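Local atomic coordinates of putative protein (Aquifex aeolicus, PDB entry 1T6T), a protein that is of unknown function but carries a Toprim domain resembling that of ribonuclease M5, and so may act on nucleic acid. Residues Glu14-Lys17 against Ala18-Glu21; Gly48-Tyr51 against Ala52-Val55; Met82-Leu85 against Leu86-Gln89; Arg98-Leu101 against Lys102-Asn105. All coordinates share one frame; numbering follows the deposited sequence.

Interaction 1. Residues Glu14-Lys17 against Ala18-Glu21; sequences ELKK and ASRE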
ATOM      1  N   GLU B  14      21.742  14.449   2.589  1.00 16.71           N
ATOM      2  CA  GLU B  14      21.845  13.874   3.922  1.00 17.61           C
ATOM      3  C   GLU B  14      21.258  12.462   3.939  1.00 15.43           C
ATOM      4  O   GLU B  14      21.789  11.562   4.584  1.00 14.19           O
ATOM      5  CB  GLU B  14      21.106  14.757   4.925  1.00 20.03           C
ATOM      6  CG  GLU B  14      21.811  14.890   6.256  1.00 30.41           C
ATOM      7  CD  GLU B  14      23.218  15.445   6.108  1.00 33.09           C
ATOM      8  OE1 GLU B  14      23.366  16.582   5.608  1.00 36.85           O
ATOM      9  OE2 GLU B  14      24.176  14.743   6.490  1.00 35.21           O
ATOM     10  N   LEU B  15      20.155  12.275   3.223  1.00 15.65           N
ATOM     11  CA  LEU B  15      19.515  10.971   3.158  1.00 14.27           C
ATOM     12  C   LEU B  15      20.440   9.968   2.480  1.00 14.33           C
ATOM     13  O   LEU B  15      20.582   8.841   2.947  1.00 13.98           O
ATOM     14  CB  LEU B  15      18.192  11.060   2.393  1.00 13.73           C
ATOM     15  CG  LEU B  15      17.399   9.751   2.262  1.00 12.15           C
ATOM     16  CD1 LEU B  15      17.108   9.169   3.650  1.00 12.18           C
ATOM     17  CD2 LEU B  15      16.101  10.020   1.501  1.00 13.15           C
ATOM     18  N   LYS B  16      21.080  10.379   1.384  1.00 15.12           N
ATOM     19  CA  LYS B  16      21.982   9.477   0.677  1.00 14.70           C
ATOM     20  C   LYS B  16      23.113   9.029   1.593  1.00 15.98           C
ATOM     21  O   LYS B  16      23.463   7.850   1.627  1.00 14.25           O
ATOM     22  CB  LYS B  16      22.572  10.142  -0.576  1.00 17.43           C
ATOM     23  CG  LYS B  16      23.396   9.168  -1.416  1.00 18.17           C
ATOM     24  CD  LYS B  16      23.857   9.758  -2.740  1.00 23.83           C
ATOM     25  CE  LYS B  16      24.993  10.738  -2.552  1.00 27.69           C
ATOM     26  NZ  LYS B  16      25.547  11.170  -3.867  1.00 31.78           N
ATOM     27  N   LYS B  17      23.679   9.972   2.341  1.00 16.77           N
ATOM     28  CA  LYS B  17      24.763   9.650   3.259  1.00 16.92           C
ATOM     29  C   LYS B  17      24.269   8.655   4.301  1.00 14.85           C
ATOM     30  O   LYS B  17      24.934   7.663   4.595  1.00 13.76           O
ATOM     31  CB  LYS B  17      25.260  10.915   3.968  1.00 21.21           C
ATOM     32  CG  LYS B  17      25.792  11.984   3.035  1.00 29.18           C
ATOM     33  CD  LYS B  17      26.358  13.173   3.804  1.00 33.43           C
ATOM     34  CE  LYS B  17      26.777  14.291   2.856  1.00 35.95           C
ATOM     35  NZ  LYS B  17      27.735  13.813   1.821  1.00 37.52           N
ATOM     36  N   ALA B  18      23.091   8.925   4.852  1.00 15.06           N
ATOM     37  CA  ALA B  18      22.502   8.068   5.875  1.00 13.27           C
ATOM     38  C   ALA B  18      22.173   6.673   5.353  1.00 12.84           C
ATOM     39  O   ALA B  18      22.195   5.705   6.114  1.00 13.56           O
ATOM     40  CB  ALA B  18      21.244   8.721   6.436  1.00 13.31           C
ATOM     41  N   SER B  19      21.877   6.576   4.059  1.00 12.22           N
ATOM     42  CA  SER B  19      21.521   5.299   3.449  1.00 13.22           C
ATOM     43  C   SER B  19      22.666   4.296   3.387  1.00 13.51           C
ATOM     44  O   SER B  19      22.458   3.150   3.010  1.00 14.57           O
ATOM     45  CB  SER B  19      20.935   5.507   2.043  1.00 11.45           C
ATOM     46  OG  SER B  19      21.934   5.834   1.093  1.00 13.77           O
ATOM     47  N   ARG B  20      23.878   4.720   3.731  1.00 14.47           N
ATOM     48  CA  ARG B  20      24.999   3.786   3.739  1.00 15.39           C
ATOM     49  C   ARG B  20      25.067   3.109   5.105  1.00 16.27           C
ATOM     50  O   ARG B  20      25.755   2.099   5.271  1.00 17.93           O
ATOM     51  CB  ARG B  20      26.330   4.497   3.479  1.00 17.46           C
ATOM     52  CG  ARG B  20      26.629   4.807   2.018  1.00 17.06           C
ATOM     53  CD  ARG B  20      26.012   6.116   1.589  1.00 22.05           C
ATOM     54  NE  ARG B  20      26.683   6.670   0.413  1.00 24.17           N
ATOM     55  CZ  ARG B  20      26.403   6.344  -0.844  1.00 25.18           C
ATOM     56  NH1 ARG B  20      25.453   5.459  -1.115  1.00 25.01           N
ATOM     57  NH2 ARG B  20      27.075   6.913  -1.836  1.00 25.87           N
ATOM     58  N   GLU B  21      24.348   3.668   6.077  1.00 15.57           N
ATOM     59  CA  GLU B  21      24.338   3.139   7.440  1.00 18.29           C
ATOM     60  C   GLU B  21      22.979   2.580   7.861  1.00 16.61           C
ATOM     61  O   GLU B  21      22.872   1.879   8.867  1.00 19.40           O
ATOM     62  CB  GLU B  21      24.735   4.239   8.428  1.00 21.44           C
ATOM     63  CG  GLU B  21      26.013   4.981   8.075  1.00 30.87           C
ATOM     64  CD  GLU B  21      27.239   4.092   8.107  1.00 36.62           C
ATOM     65  OE1 GLU B  21      27.490   3.457   9.156  1.00 39.55           O
ATOM     66  OE2 GLU B  21      27.955   4.032   7.083  1.00 40.83           O
TER

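Interaction 2. Residues Gly48-Tyr51 against Ala52-Val55; sequences GKRY and ADVV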
ATOM      1  N   GLY B  48       3.615  -5.572  -1.824  1.00 14.02           N
ATOM      2  CA  GLY B  48       3.969  -6.870  -2.363  1.00 13.02           C
ATOM      3  C   GLY B  48       4.761  -7.707  -1.374  1.00 12.58           C
ATOM      4  O   GLY B  48       5.202  -8.810  -1.698  1.00 12.45           O
ATOM      5  N   LYS B  49       4.954  -7.183  -0.166  1.00 11.66           N
ATOM      6  CA  LYS B  49       5.683  -7.909   0.870  1.00 12.30           C
ATOM      7  C   LYS B  49       4.886  -7.986   2.171  1.00 12.24           C
ATOM      8  O   LYS B  49       4.063  -7.117   2.459  1.00 11.74           O
ATOM      9  CB  LYS B  49       7.027  -7.226   1.168  1.00 12.45           C
ATOM     10  CG  LYS B  49       7.960  -7.069  -0.031  1.00 11.77           C
ATOM     11  CD  LYS B  49       9.307  -6.490   0.406  1.00 13.90           C
ATOM     12  CE  LYS B  49      10.300  -6.402  -0.750  1.00 14.94           C
ATOM     13  NZ  LYS B  49       9.865  -5.465  -1.823  1.00 14.45           N
ATOM     14  N   ARG B  50       5.114  -9.043   2.948  1.00 12.64           N
ATOM     15  CA  ARG B  50       4.466  -9.169   4.252  1.00 12.13           C
ATOM     16  C   ARG B  50       5.325  -8.266   5.129  1.00 13.44           C
ATOM     17  O   ARG B  50       6.505  -8.071   4.836  1.00 11.76           O
ATOM     18  CB  ARG B  50       4.556 -10.605   4.769  1.00 14.35           C
ATOM     19  CG  ARG B  50       3.908 -11.631   3.862  1.00 15.14           C
ATOM     20  CD  ARG B  50       4.307 -13.033   4.269  1.00 20.11           C
ATOM     21  NE  ARG B  50       3.731 -14.043   3.386  1.00 18.91           N
ATOM     22  CZ  ARG B  50       4.003 -15.341   3.463  1.00 22.46           C
ATOM     23  NH1 ARG B  50       4.847 -15.790   4.387  1.00 21.14           N
ATOM     24  NH2 ARG B  50       3.433 -16.191   2.621  1.00 21.22           N
ATOM     25  N   TYR B  51       4.756  -7.705   6.190  1.00 13.06           N
ATOM     26  CA  TYR B  51       5.546  -6.837   7.049  1.00 14.66           C
ATOM     27  C   TYR B  51       6.726  -7.640   7.588  1.00 15.40           C
ATOM     28  O   TYR B  51       7.840  -7.126   7.696  1.00 14.81           O
ATOM     29  CB  TYR B  51       4.701  -6.295   8.208  1.00 16.75           C
ATOM     30  CG  TYR B  51       3.419  -5.617   7.772  1.00 19.97           C
ATOM     31  CD1 TYR B  51       3.401  -4.746   6.687  1.00 20.47           C
ATOM     32  CD2 TYR B  51       2.222  -5.847   8.452  1.00 21.10           C
ATOM     33  CE1 TYR B  51       2.225  -4.120   6.284  1.00 22.06           C
ATOM     34  CE2 TYR B  51       1.041  -5.226   8.059  1.00 23.79           C
ATOM     35  CZ  TYR B  51       1.049  -4.364   6.974  1.00 22.15           C
ATOM     36  OH  TYR B  51      -0.119  -3.754   6.575  1.00 24.15           O
ATOM     37  N   ALA B  52       6.482  -8.910   7.903  1.00 15.02           N
ATOM     38  CA  ALA B  52       7.527  -9.788   8.424  1.00 16.71           C
ATOM     39  C   ALA B  52       8.641 -10.037   7.408  1.00 14.93           C
ATOM     40  O   ALA B  52       9.763 -10.373   7.789  1.00 14.95           O
ATOM     41  CB  ALA B  52       6.922 -11.124   8.875  1.00 16.89           C
ATOM     42  N   ASP B  53       8.338  -9.889   6.118  1.00 15.69           N
ATOM     43  CA  ASP B  53       9.357 -10.092   5.089  1.00 15.11           C
ATOM     44  C   ASP B  53      10.456  -9.042   5.243  1.00 14.57           C
ATOM     45  O   ASP B  53      11.633  -9.326   5.022  1.00 15.49           O
ATOM     46  CB  ASP B  53       8.767  -9.988   3.672  1.00 16.09           C
ATOM     47  CG  ASP B  53       7.876 -11.169   3.305  1.00 18.26           C
ATOM     48  OD1 ASP B  53       8.019 -12.253   3.910  1.00 18.73           O
ATOM     49  OD2 ASP B  53       7.041 -11.018   2.386  1.00 16.65           O
ATOM     50  N   VAL B  54      10.070  -7.823   5.611  1.00 13.66           N
ATOM     51  CA  VAL B  54      11.035  -6.745   5.798  1.00 14.18           C
ATOM     52  C   VAL B  54      11.941  -7.081   6.979  1.00 13.83           C
ATOM     53  O   VAL B  54      13.156  -6.898   6.922  1.00 13.10           O
ATOM     54  CB  VAL B  54      10.320  -5.401   6.065  1.00 15.20           C
ATOM     55  CG1 VAL B  54      11.338  -4.311   6.381  1.00 12.24           C
ATOM     56  CG2 VAL B  54       9.492  -5.017   4.851  1.00 15.33           C
ATOM     57  N   VAL B  55      11.337  -7.580   8.052  1.00 13.31           N
ATOM     58  CA  VAL B  55      12.095  -7.962   9.234  1.00 13.39           C
ATOM     59  C   VAL B  55      13.124  -9.035   8.874  1.00 14.44           C
ATOM     60  O   VAL B  55      14.305  -8.927   9.216  1.00 13.74           O
ATOM     61  CB  VAL B  55      11.162  -8.524  10.330  1.00 14.99           C
ATOM     62  CG1 VAL B  55      11.984  -9.024  11.516  1.00 13.67           C
ATOM     63  CG2 VAL B  55      10.184  -7.446  10.778  1.00 16.51           C
TER

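Interaction 3. Residues Met82-Leu85 against Leu86-Gln89; sequences MKEL and LSSQ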
HETATM    1  N   MSE B  82       4.715  -0.055  10.859  1.00 13.11           N
HETATM    2  CA  MSE B  82       6.093  -0.498  10.705  1.00 13.66           C
HETATM    3  C   MSE B  82       6.980  -0.007  11.845  1.00 12.18           C
HETATM    4  O   MSE B  82       7.911  -0.693  12.245  1.00 12.33           O
HETATM    5  CB  MSE B  82       6.648  -0.045   9.353  1.00 13.74           C
HETATM    6  CG  MSE B  82       5.913  -0.654   8.164  1.00 19.08           C
HETATM    7 SE   MSE B  82       5.918  -2.595   8.219  1.00 27.54          SE
HETATM    8  CE  MSE B  82       7.847  -2.814   8.427  1.00 15.35           C
ATOM      9  N   LYS B  83       6.688   1.176  12.377  1.00 13.19           N
ATOM     10  CA  LYS B  83       7.474   1.695  13.492  1.00 12.95           C
ATOM     11  C   LYS B  83       7.337   0.731  14.674  1.00 15.20           C
ATOM     12  O   LYS B  83       8.326   0.329  15.286  1.00 14.12           O
ATOM     13  CB  LYS B  83       6.968   3.081  13.894  1.00 15.80           C
ATOM     14  CG  LYS B  83       7.698   3.694  15.070  1.00 17.94           C
ATOM     15  CD  LYS B  83       7.089   5.042  15.414  1.00 20.41           C
ATOM     16  CE  LYS B  83       7.759   5.658  16.625  1.00 22.36           C
ATOM     17  NZ  LYS B  83       7.190   7.005  16.904  1.00 22.49           N
ATOM     18  N   GLU B  84       6.101   0.356  14.981  1.00 11.96           N
ATOM     19  CA  GLU B  84       5.832  -0.560  16.083  1.00 14.69           C
ATOM     20  C   GLU B  84       6.457  -1.934  15.834  1.00 13.45           C
ATOM     21  O   GLU B  84       7.094  -2.501  16.720  1.00 12.51           O
ATOM     22  CB  GLU B  84       4.317  -0.691  16.286  1.00 17.69           C
ATOM     23  CG  GLU B  84       3.889  -1.644  17.402  1.00 24.29           C
ATOM     24  CD  GLU B  84       4.569  -1.363  18.734  1.00 29.92           C
ATOM     25  OE1 GLU B  84       4.780  -0.174  19.071  1.00 30.90           O
ATOM     26  OE2 GLU B  84       4.878  -2.342  19.452  1.00 32.64           O
ATOM     27  N   LEU B  85       6.286  -2.464  14.627  1.00 10.90           N
ATOM     28  CA  LEU B  85       6.839  -3.770  14.299  1.00 10.57           C
ATOM     29  C   LEU B  85       8.360  -3.800  14.382  1.00 11.27           C
ATOM     30  O   LEU B  85       8.935  -4.658  15.052  1.00 10.88           O
ATOM     31  CB  LEU B  85       6.410  -4.210  12.895  1.00 11.57           C
ATOM     32  CG  LEU B  85       7.023  -5.540  12.430  1.00 12.57           C
ATOM     33  CD1 LEU B  85       6.652  -6.655  13.405  1.00 12.25           C
ATOM     34  CD2 LEU B  85       6.540  -5.873  11.028  1.00 14.43           C
ATOM     35  N   LEU B  86       9.013  -2.869  13.698  1.00 11.34           N
ATOM     36  CA  LEU B  86      10.466  -2.844  13.703  1.00 12.11           C
ATOM     37  C   LEU B  86      11.036  -2.644  15.100  1.00 11.97           C
ATOM     38  O   LEU B  86      11.987  -3.322  15.486  1.00 11.67           O
ATOM     39  CB  LEU B  86      10.982  -1.768  12.735  1.00 12.39           C
ATOM     40  CG  LEU B  86      10.714  -2.104  11.258  1.00 14.49           C
ATOM     41  CD1 LEU B  86      11.011  -0.899  10.394  1.00 15.70           C
ATOM     42  CD2 LEU B  86      11.563  -3.298  10.826  1.00 15.99           C
ATOM     43  N   SER B  87      10.456  -1.734  15.873  1.00 13.19           N
ATOM     44  CA  SER B  87      10.967  -1.520  17.219  1.00 14.92           C
ATOM     45  C   SER B  87      10.766  -2.787  18.064  1.00 14.58           C
ATOM     46  O   SER B  87      11.613  -3.129  18.888  1.00 14.17           O
ATOM     47  CB  SER B  87      10.280  -0.310  17.874  1.00 14.96           C
ATOM     48  OG  SER B  87       8.888  -0.518  18.039  1.00 23.01           O
ATOM     49  N   SER B  88       9.658  -3.494  17.843  1.00 13.13           N
ATOM     50  CA  SER B  88       9.382  -4.710  18.608  1.00 14.07           C
ATOM     51  C   SER B  88      10.393  -5.808  18.293  1.00 14.70           C
ATOM     52  O   SER B  88      10.629  -6.690  19.118  1.00 16.24           O
ATOM     53  CB  SER B  88       7.969  -5.236  18.321  1.00 13.02           C
ATOM     54  OG  SER B  88       7.909  -5.915  17.074  1.00 12.63           O
ATOM     55  N   GLN B  89      10.987  -5.748  17.103  1.00 13.54           N
ATOM     56  CA  GLN B  89      11.957  -6.755  16.685  1.00 14.18           C
ATOM     57  C   GLN B  89      13.405  -6.370  16.975  1.00 16.05           C
ATOM     58  O   GLN B  89      14.329  -7.082  16.580  1.00 17.47           O
ATOM     59  CB  GLN B  89      11.793  -7.056  15.192  1.00 13.61           C
ATOM     60  CG  GLN B  89      10.375  -7.468  14.789  1.00 13.00           C
ATOM     61  CD  GLN B  89       9.885  -8.707  15.521  1.00 13.23           C
ATOM     62  OE1 GLN B  89      10.540  -9.748  15.512  1.00 15.42           O
ATOM     63  NE2 GLN B  89       8.721  -8.599  16.156  1.00 12.27           N
TER

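Interaction 4. Residues Arg98-Leu101 against Lys102-Asn105; sequences RNFL and KKWN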
ATOM      1  N   ARG B  98      11.629  11.756   7.592  1.00 12.45           N
ATOM      2  CA  ARG B  98      10.224  11.905   7.257  1.00 13.17           C
ATOM      3  C   ARG B  98       9.645  13.119   7.982  1.00 13.90           C
ATOM      4  O   ARG B  98       8.914  13.911   7.391  1.00 13.29           O
ATOM      5  CB  ARG B  98       9.451  10.643   7.654  1.00 11.71           C
ATOM      6  CG  ARG B  98       7.968  10.694   7.306  1.00 10.61           C
ATOM      7  CD  ARG B  98       7.320   9.328   7.484  1.00 14.25           C
ATOM      8  NE  ARG B  98       5.909   9.320   7.098  1.00 15.10           N
ATOM      9  CZ  ARG B  98       4.904   9.633   7.908  1.00 17.56           C
ATOM     10  NH1 ARG B  98       5.147   9.981   9.164  1.00 17.30           N
ATOM     11  NH2 ARG B  98       3.654   9.588   7.466  1.00 17.23           N
ATOM     12  N   ASN B  99       9.974  13.267   9.260  1.00 15.89           N
ATOM     13  CA  ASN B  99       9.455  14.394  10.027  1.00 17.26           C
ATOM     14  C   ASN B  99       9.921  15.734   9.484  1.00 17.34           C
ATOM     15  O   ASN B  99       9.206  16.730   9.588  1.00 18.20           O
ATOM     16  CB  ASN B  99       9.838  14.279  11.504  1.00 18.19           C
ATOM     17  CG  ASN B  99       9.082  13.178  12.215  1.00 18.40           C
ATOM     18  OD1 ASN B  99       8.009  12.758  11.771  1.00 18.56           O
ATOM     19  ND2 ASN B  99       9.627  12.713  13.331  1.00 19.80           N
ATOM     20  N   PHE B 100      11.115  15.764   8.905  1.00 17.57           N
ATOM     21  CA  PHE B 100      11.639  17.005   8.353  1.00 19.72           C
ATOM     22  C   PHE B 100      10.786  17.486   7.177  1.00 19.46           C
ATOM     23  O   PHE B 100      10.568  18.687   7.008  1.00 19.94           O
ATOM     24  CB  PHE B 100      13.086  16.818   7.896  1.00 22.42           C
ATOM     25  CG  PHE B 100      13.901  18.076   7.963  1.00 28.03           C
ATOM     26  CD1 PHE B 100      14.434  18.507   9.175  1.00 30.32           C
ATOM     27  CD2 PHE B 100      14.105  18.853   6.826  1.00 29.74           C
ATOM     28  CE1 PHE B 100      15.160  19.699   9.254  1.00 32.06           C
ATOM     29  CE2 PHE B 100      14.827  20.044   6.895  1.00 30.64           C
ATOM     30  CZ  PHE B 100      15.355  20.467   8.112  1.00 31.19           C
ATOM     31  N   LEU B 101      10.294  16.547   6.374  1.00 16.84           N
ATOM     32  CA  LEU B 101       9.473  16.888   5.218  1.00 17.40           C
ATOM     33  C   LEU B 101       8.143  17.533   5.599  1.00 18.80           C
ATOM     34  O   LEU B 101       7.514  18.203   4.777  1.00 18.44           O
ATOM     35  CB  LEU B 101       9.201  15.638   4.368  1.00 17.21           C
ATOM     36  CG  LEU B 101      10.402  14.937   3.723  1.00 17.49           C
ATOM     37  CD1 LEU B 101       9.922  13.719   2.939  1.00 15.71           C
ATOM     38  CD2 LEU B 101      11.136  15.904   2.810  1.00 17.09           C
ATOM     39  N   LYS B 102       7.715  17.331   6.839  1.00 18.56           N
ATOM     40  CA  LYS B 102       6.450  17.890   7.298  1.00 20.95           C
ATOM     41  C   LYS B 102       6.424  19.416   7.260  1.00 22.38           C
ATOM     42  O   LYS B 102       5.351  20.021   7.277  1.00 22.29           O
ATOM     43  CB  LYS B 102       6.146  17.400   8.715  1.00 20.81           C
ATOM     44  CG  LYS B 102       5.906  15.900   8.799  1.00 20.48           C
ATOM     45  CD  LYS B 102       5.690  15.449  10.235  1.00 21.57           C
ATOM     46  CE  LYS B 102       5.361  13.969  10.297  1.00 22.82           C
ATOM     47  NZ  LYS B 102       5.185  13.507  11.701  1.00 23.03           N
ATOM     48  N   LYS B 103       7.599  20.036   7.194  1.00 22.06           N
ATOM     49  CA  LYS B 103       7.683  21.491   7.159  1.00 25.08           C
ATOM     50  C   LYS B 103       7.628  22.041   5.738  1.00 24.69           C
ATOM     51  O   LYS B 103       7.483  23.247   5.541  1.00 24.33           O
ATOM     52  CB  LYS B 103       8.969  21.970   7.840  1.00 27.93           C
ATOM     53  CG  LYS B 103      10.245  21.649   7.071  1.00 33.39           C
ATOM     54  CD  LYS B 103      11.488  22.105   7.830  1.00 38.24           C
ATOM     55  CE  LYS B 103      11.667  21.327   9.127  1.00 40.03           C
ATOM     56  NZ  LYS B 103      12.816  21.834   9.930  1.00 43.49           N
ATOM     57  N   TRP B 104       7.740  21.162   4.746  1.00 21.56           N
ATOM     58  CA  TRP B 104       7.704  21.597   3.355  1.00 21.24           C
ATOM     59  C   TRP B 104       6.446  21.134   2.638  1.00 19.44           C
ATOM     60  O   TRP B 104       5.684  20.321   3.157  1.00 18.41           O
ATOM     61  CB  TRP B 104       8.942  21.102   2.600  1.00 22.46           C
ATOM     62  CG  TRP B 104      10.231  21.630   3.163  1.00 25.61           C
ATOM     63  CD1 TRP B 104      10.438  22.859   3.726  1.00 26.45           C
ATOM     64  CD2 TRP B 104      11.494  20.956   3.196  1.00 27.16           C
ATOM     65  NE1 TRP B 104      11.752  22.989   4.110  1.00 26.36           N
ATOM     66  CE2 TRP B 104      12.423  21.838   3.795  1.00 28.24           C
ATOM     67  CE3 TRP B 104      11.933  19.693   2.776  1.00 27.34           C
ATOM     68  CZ2 TRP B 104      13.768  21.496   3.984  1.00 30.13           C
ATOM     69  CZ3 TRP B 104      13.270  19.353   2.964  1.00 29.00           C
ATOM     70  CH2 TRP B 104      14.171  20.254   3.564  1.00 29.83           C
ATOM     71  N   ASN B 105       6.229  21.659   1.440  1.00 19.81           N
ATOM     72  CA  ASN B 105       5.049  21.296   0.679  1.00 20.73           C
ATOM     73  C   ASN B 105       5.250  20.004  -0.100  1.00 20.49           C
ATOM     74  O   ASN B 105       5.532  20.014  -1.299  1.00 18.75           O
ATOM     75  CB  ASN B 105       4.655  22.419  -0.271  1.00 22.61           C
ATOM     76  CG  ASN B 105       3.324  22.163  -0.934  1.00 25.24           C
ATOM     77  OD1 ASN B 105       2.647  21.180  -0.623  1.00 23.53           O
ATOM     78  ND2 ASN B 105       2.933  23.044  -1.847  1.00 28.83           N
TER
HETATM   79  O   HOH W   1       4.252  10.747  12.220  1.00 28.08           O

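Interaction 1. Residues Glu14-Lys17 against Ala18-Glu21
A18 keeps the helical pattern going: its N donates to E14 O at 3.0 Å, and A18 CB settles 3.4 Å from that same oxygen. S19 makes more bonds. Its N reaches L15 O at 2.8 Å, with a weak second link to K16 O, while its hydroxyl OG gives a short bond of 2.6 Å to K16 O. The torsion that sets OG between the backbone N and the carbonyl carbon (chi1 75°) swings it back over the preceding turn, and the hydroxyl of this buried serine is satisfied locally. Here helix 8-18 runs out against the parallel sheet of the Toprim-like fold: L15 and S19 touch I24 of strand 23-26, and L15 and A18 touch I66 of strand 64-67. R20 changes the spacing to three residues, its N meeting K17 O at 3.2 Å from well above the carbonyl plane. Bent at chi2 (86°), the R20 chain doubles back and brings CD to 3.1 Å from K16 O. Its guanidinium presents one face to the K16 chain, R20 CZ standing 4.2 Å from K16 CG. These two side chains run alongside each other, with the like charges K16 NZ and R20 NH2 kept 5.0 Å apart.

Interaction 2. Residues Gly48-Tyr51 against Ala52-Val55
R50 and D53 face each other across the first turn of helix 51-58, joined by two hydrogen bonds. R50 N points almost straight (168°) at D53 OD2, 2.8 Å away, meeting that oxygen from above the carboxylate plane. This bond is one half of a capping box, R50 being the N-cap and D53 N3; the bond from D53 N, 2.9 Å, goes to the R50 backbone O. A weak bond from V54 N to Y51 O continues the turn. In van der Waals contact, the carboxylate crosses the R50 chain at a slant, a placement set by D53 CG lying anti to its own carbonyl carbon (chi1 -71°), and D53 OD2 is 3.5 Å from both R50 CB and R50 CG. K49 CB brushes the same oxygen, though its amine leads away to a salt bridge with D45. As for charge, R50 NE and D53 OD2 are merely near, 4.6 Å apart, the oxygen well out of the guanidinium plane; R50 NH2 instead pairs with D53 OD1 of the second subunit, and the reverse pair matches it. Y51 OH is hydrogen-bonded to S47 OG of that subunit, while Y51 packs against helix 73-88 and V54 leans on L46 in the loop after strand 43-45.

Interaction 3. Residues Met82-Leu85 against Leu86-Gln89
L86 and L85 carry this last full turn of helix 73-88, one reaching back to M82 and the other forward to S88 and Q89. L86 N bonds M82 O at 2.8 Å, nearly straight (167°). Beside that bond the leucine's CG approaches the methyl of M82, a selenomethionine whose chain bends at both chi2 and chi3 to bring CE to 4.1 Å from L86 CG. The helix is the crossover of a beta-alpha-beta unit between parallel strands 64-67 and 92-94, and L86 rests on V65 and L67 of the first of them, while L85 turns to V55 of helix 51-58. L85 contributes mainly its carbonyl. S88 OG reaches L85 O at 2.6 Å, as its place between the backbone N and the carbonyl carbon (chi1 78°) allows, and Q89 N adds a weak bond to the same oxygen. Q89 CG lies 3.2 Å from L85 O, and the bend at chi2 turns the amide back, with Q89 NE2 donating to S88 OG at 3.0 Å and making the serine hydroxyl both donor and acceptor. L85 CD1 lies near both groups, 4.0 Å from Q89 NE2.

Interaction 4. Residues Arg98-Leu101 against Lys102-Asn105
K103 folds back over F100 at the C-terminal end of helix 96-101, in a type I beta turn from L101 to W104 closed by W104 N to L101 O at 3.0 Å. K103 CB lies 3.7 Å from F100 O, and K103 CG, set between the backbone N and the carbonyl carbon (chi1 70°), comes to 3.0 Å from that oxygen while also lying over the face of the W104 ring, toward its rim. K103 CD comes over the rim of the F100 ring near CE2, and a bend at chi3 then swings K103 CE over the ring's centre, 3.8 Å from the F100 centroid in a CH-pi contact. The tip, K103 NZ, stands 3.7 Å from the same centroid as a cation-pi partner. F100 meanwhile turns its edge to the face of W104, an offset edge-to-face pair with ring centroids 5.2 Å apart and planes at 80°; L101 CD2 lies against W104 as well. The extended K102 chain runs along N99, its NZ bonding N99 OD1 at 2.9 Å from above the amide plane. R98 is anchored elsewhere, by the F69 and D70 carbonyls and a salt bridge to E76, yet a water accepts from K102 NZ at 3.0 Å and, weakly, from R98 NH1.

Overall arrangement
From the N terminus the four contacts come strictly in series, none nested within or crossing another. Interaction 1 ends helix 8-18 just before strand 23-26; interaction 2 starts helix 51-58 after strand 43-45; interaction 3 finishes helix 73-88 ahead of strand 92-94; interaction 4 turns the chain out of helix 96-101. Each thus marks a helix end beside the four-stranded parallel sheet. Interactions 2 and 3 alone touch: the Y51 ring meets M82 SE through its CD1, and Y51 CB lies 3.4 Å from L85 CD2, which ties helix 51-58 to helix 73-88. Interactions 2 and 4 sit on opposite sides of the chain's centre, their own centres about 26 Å apart.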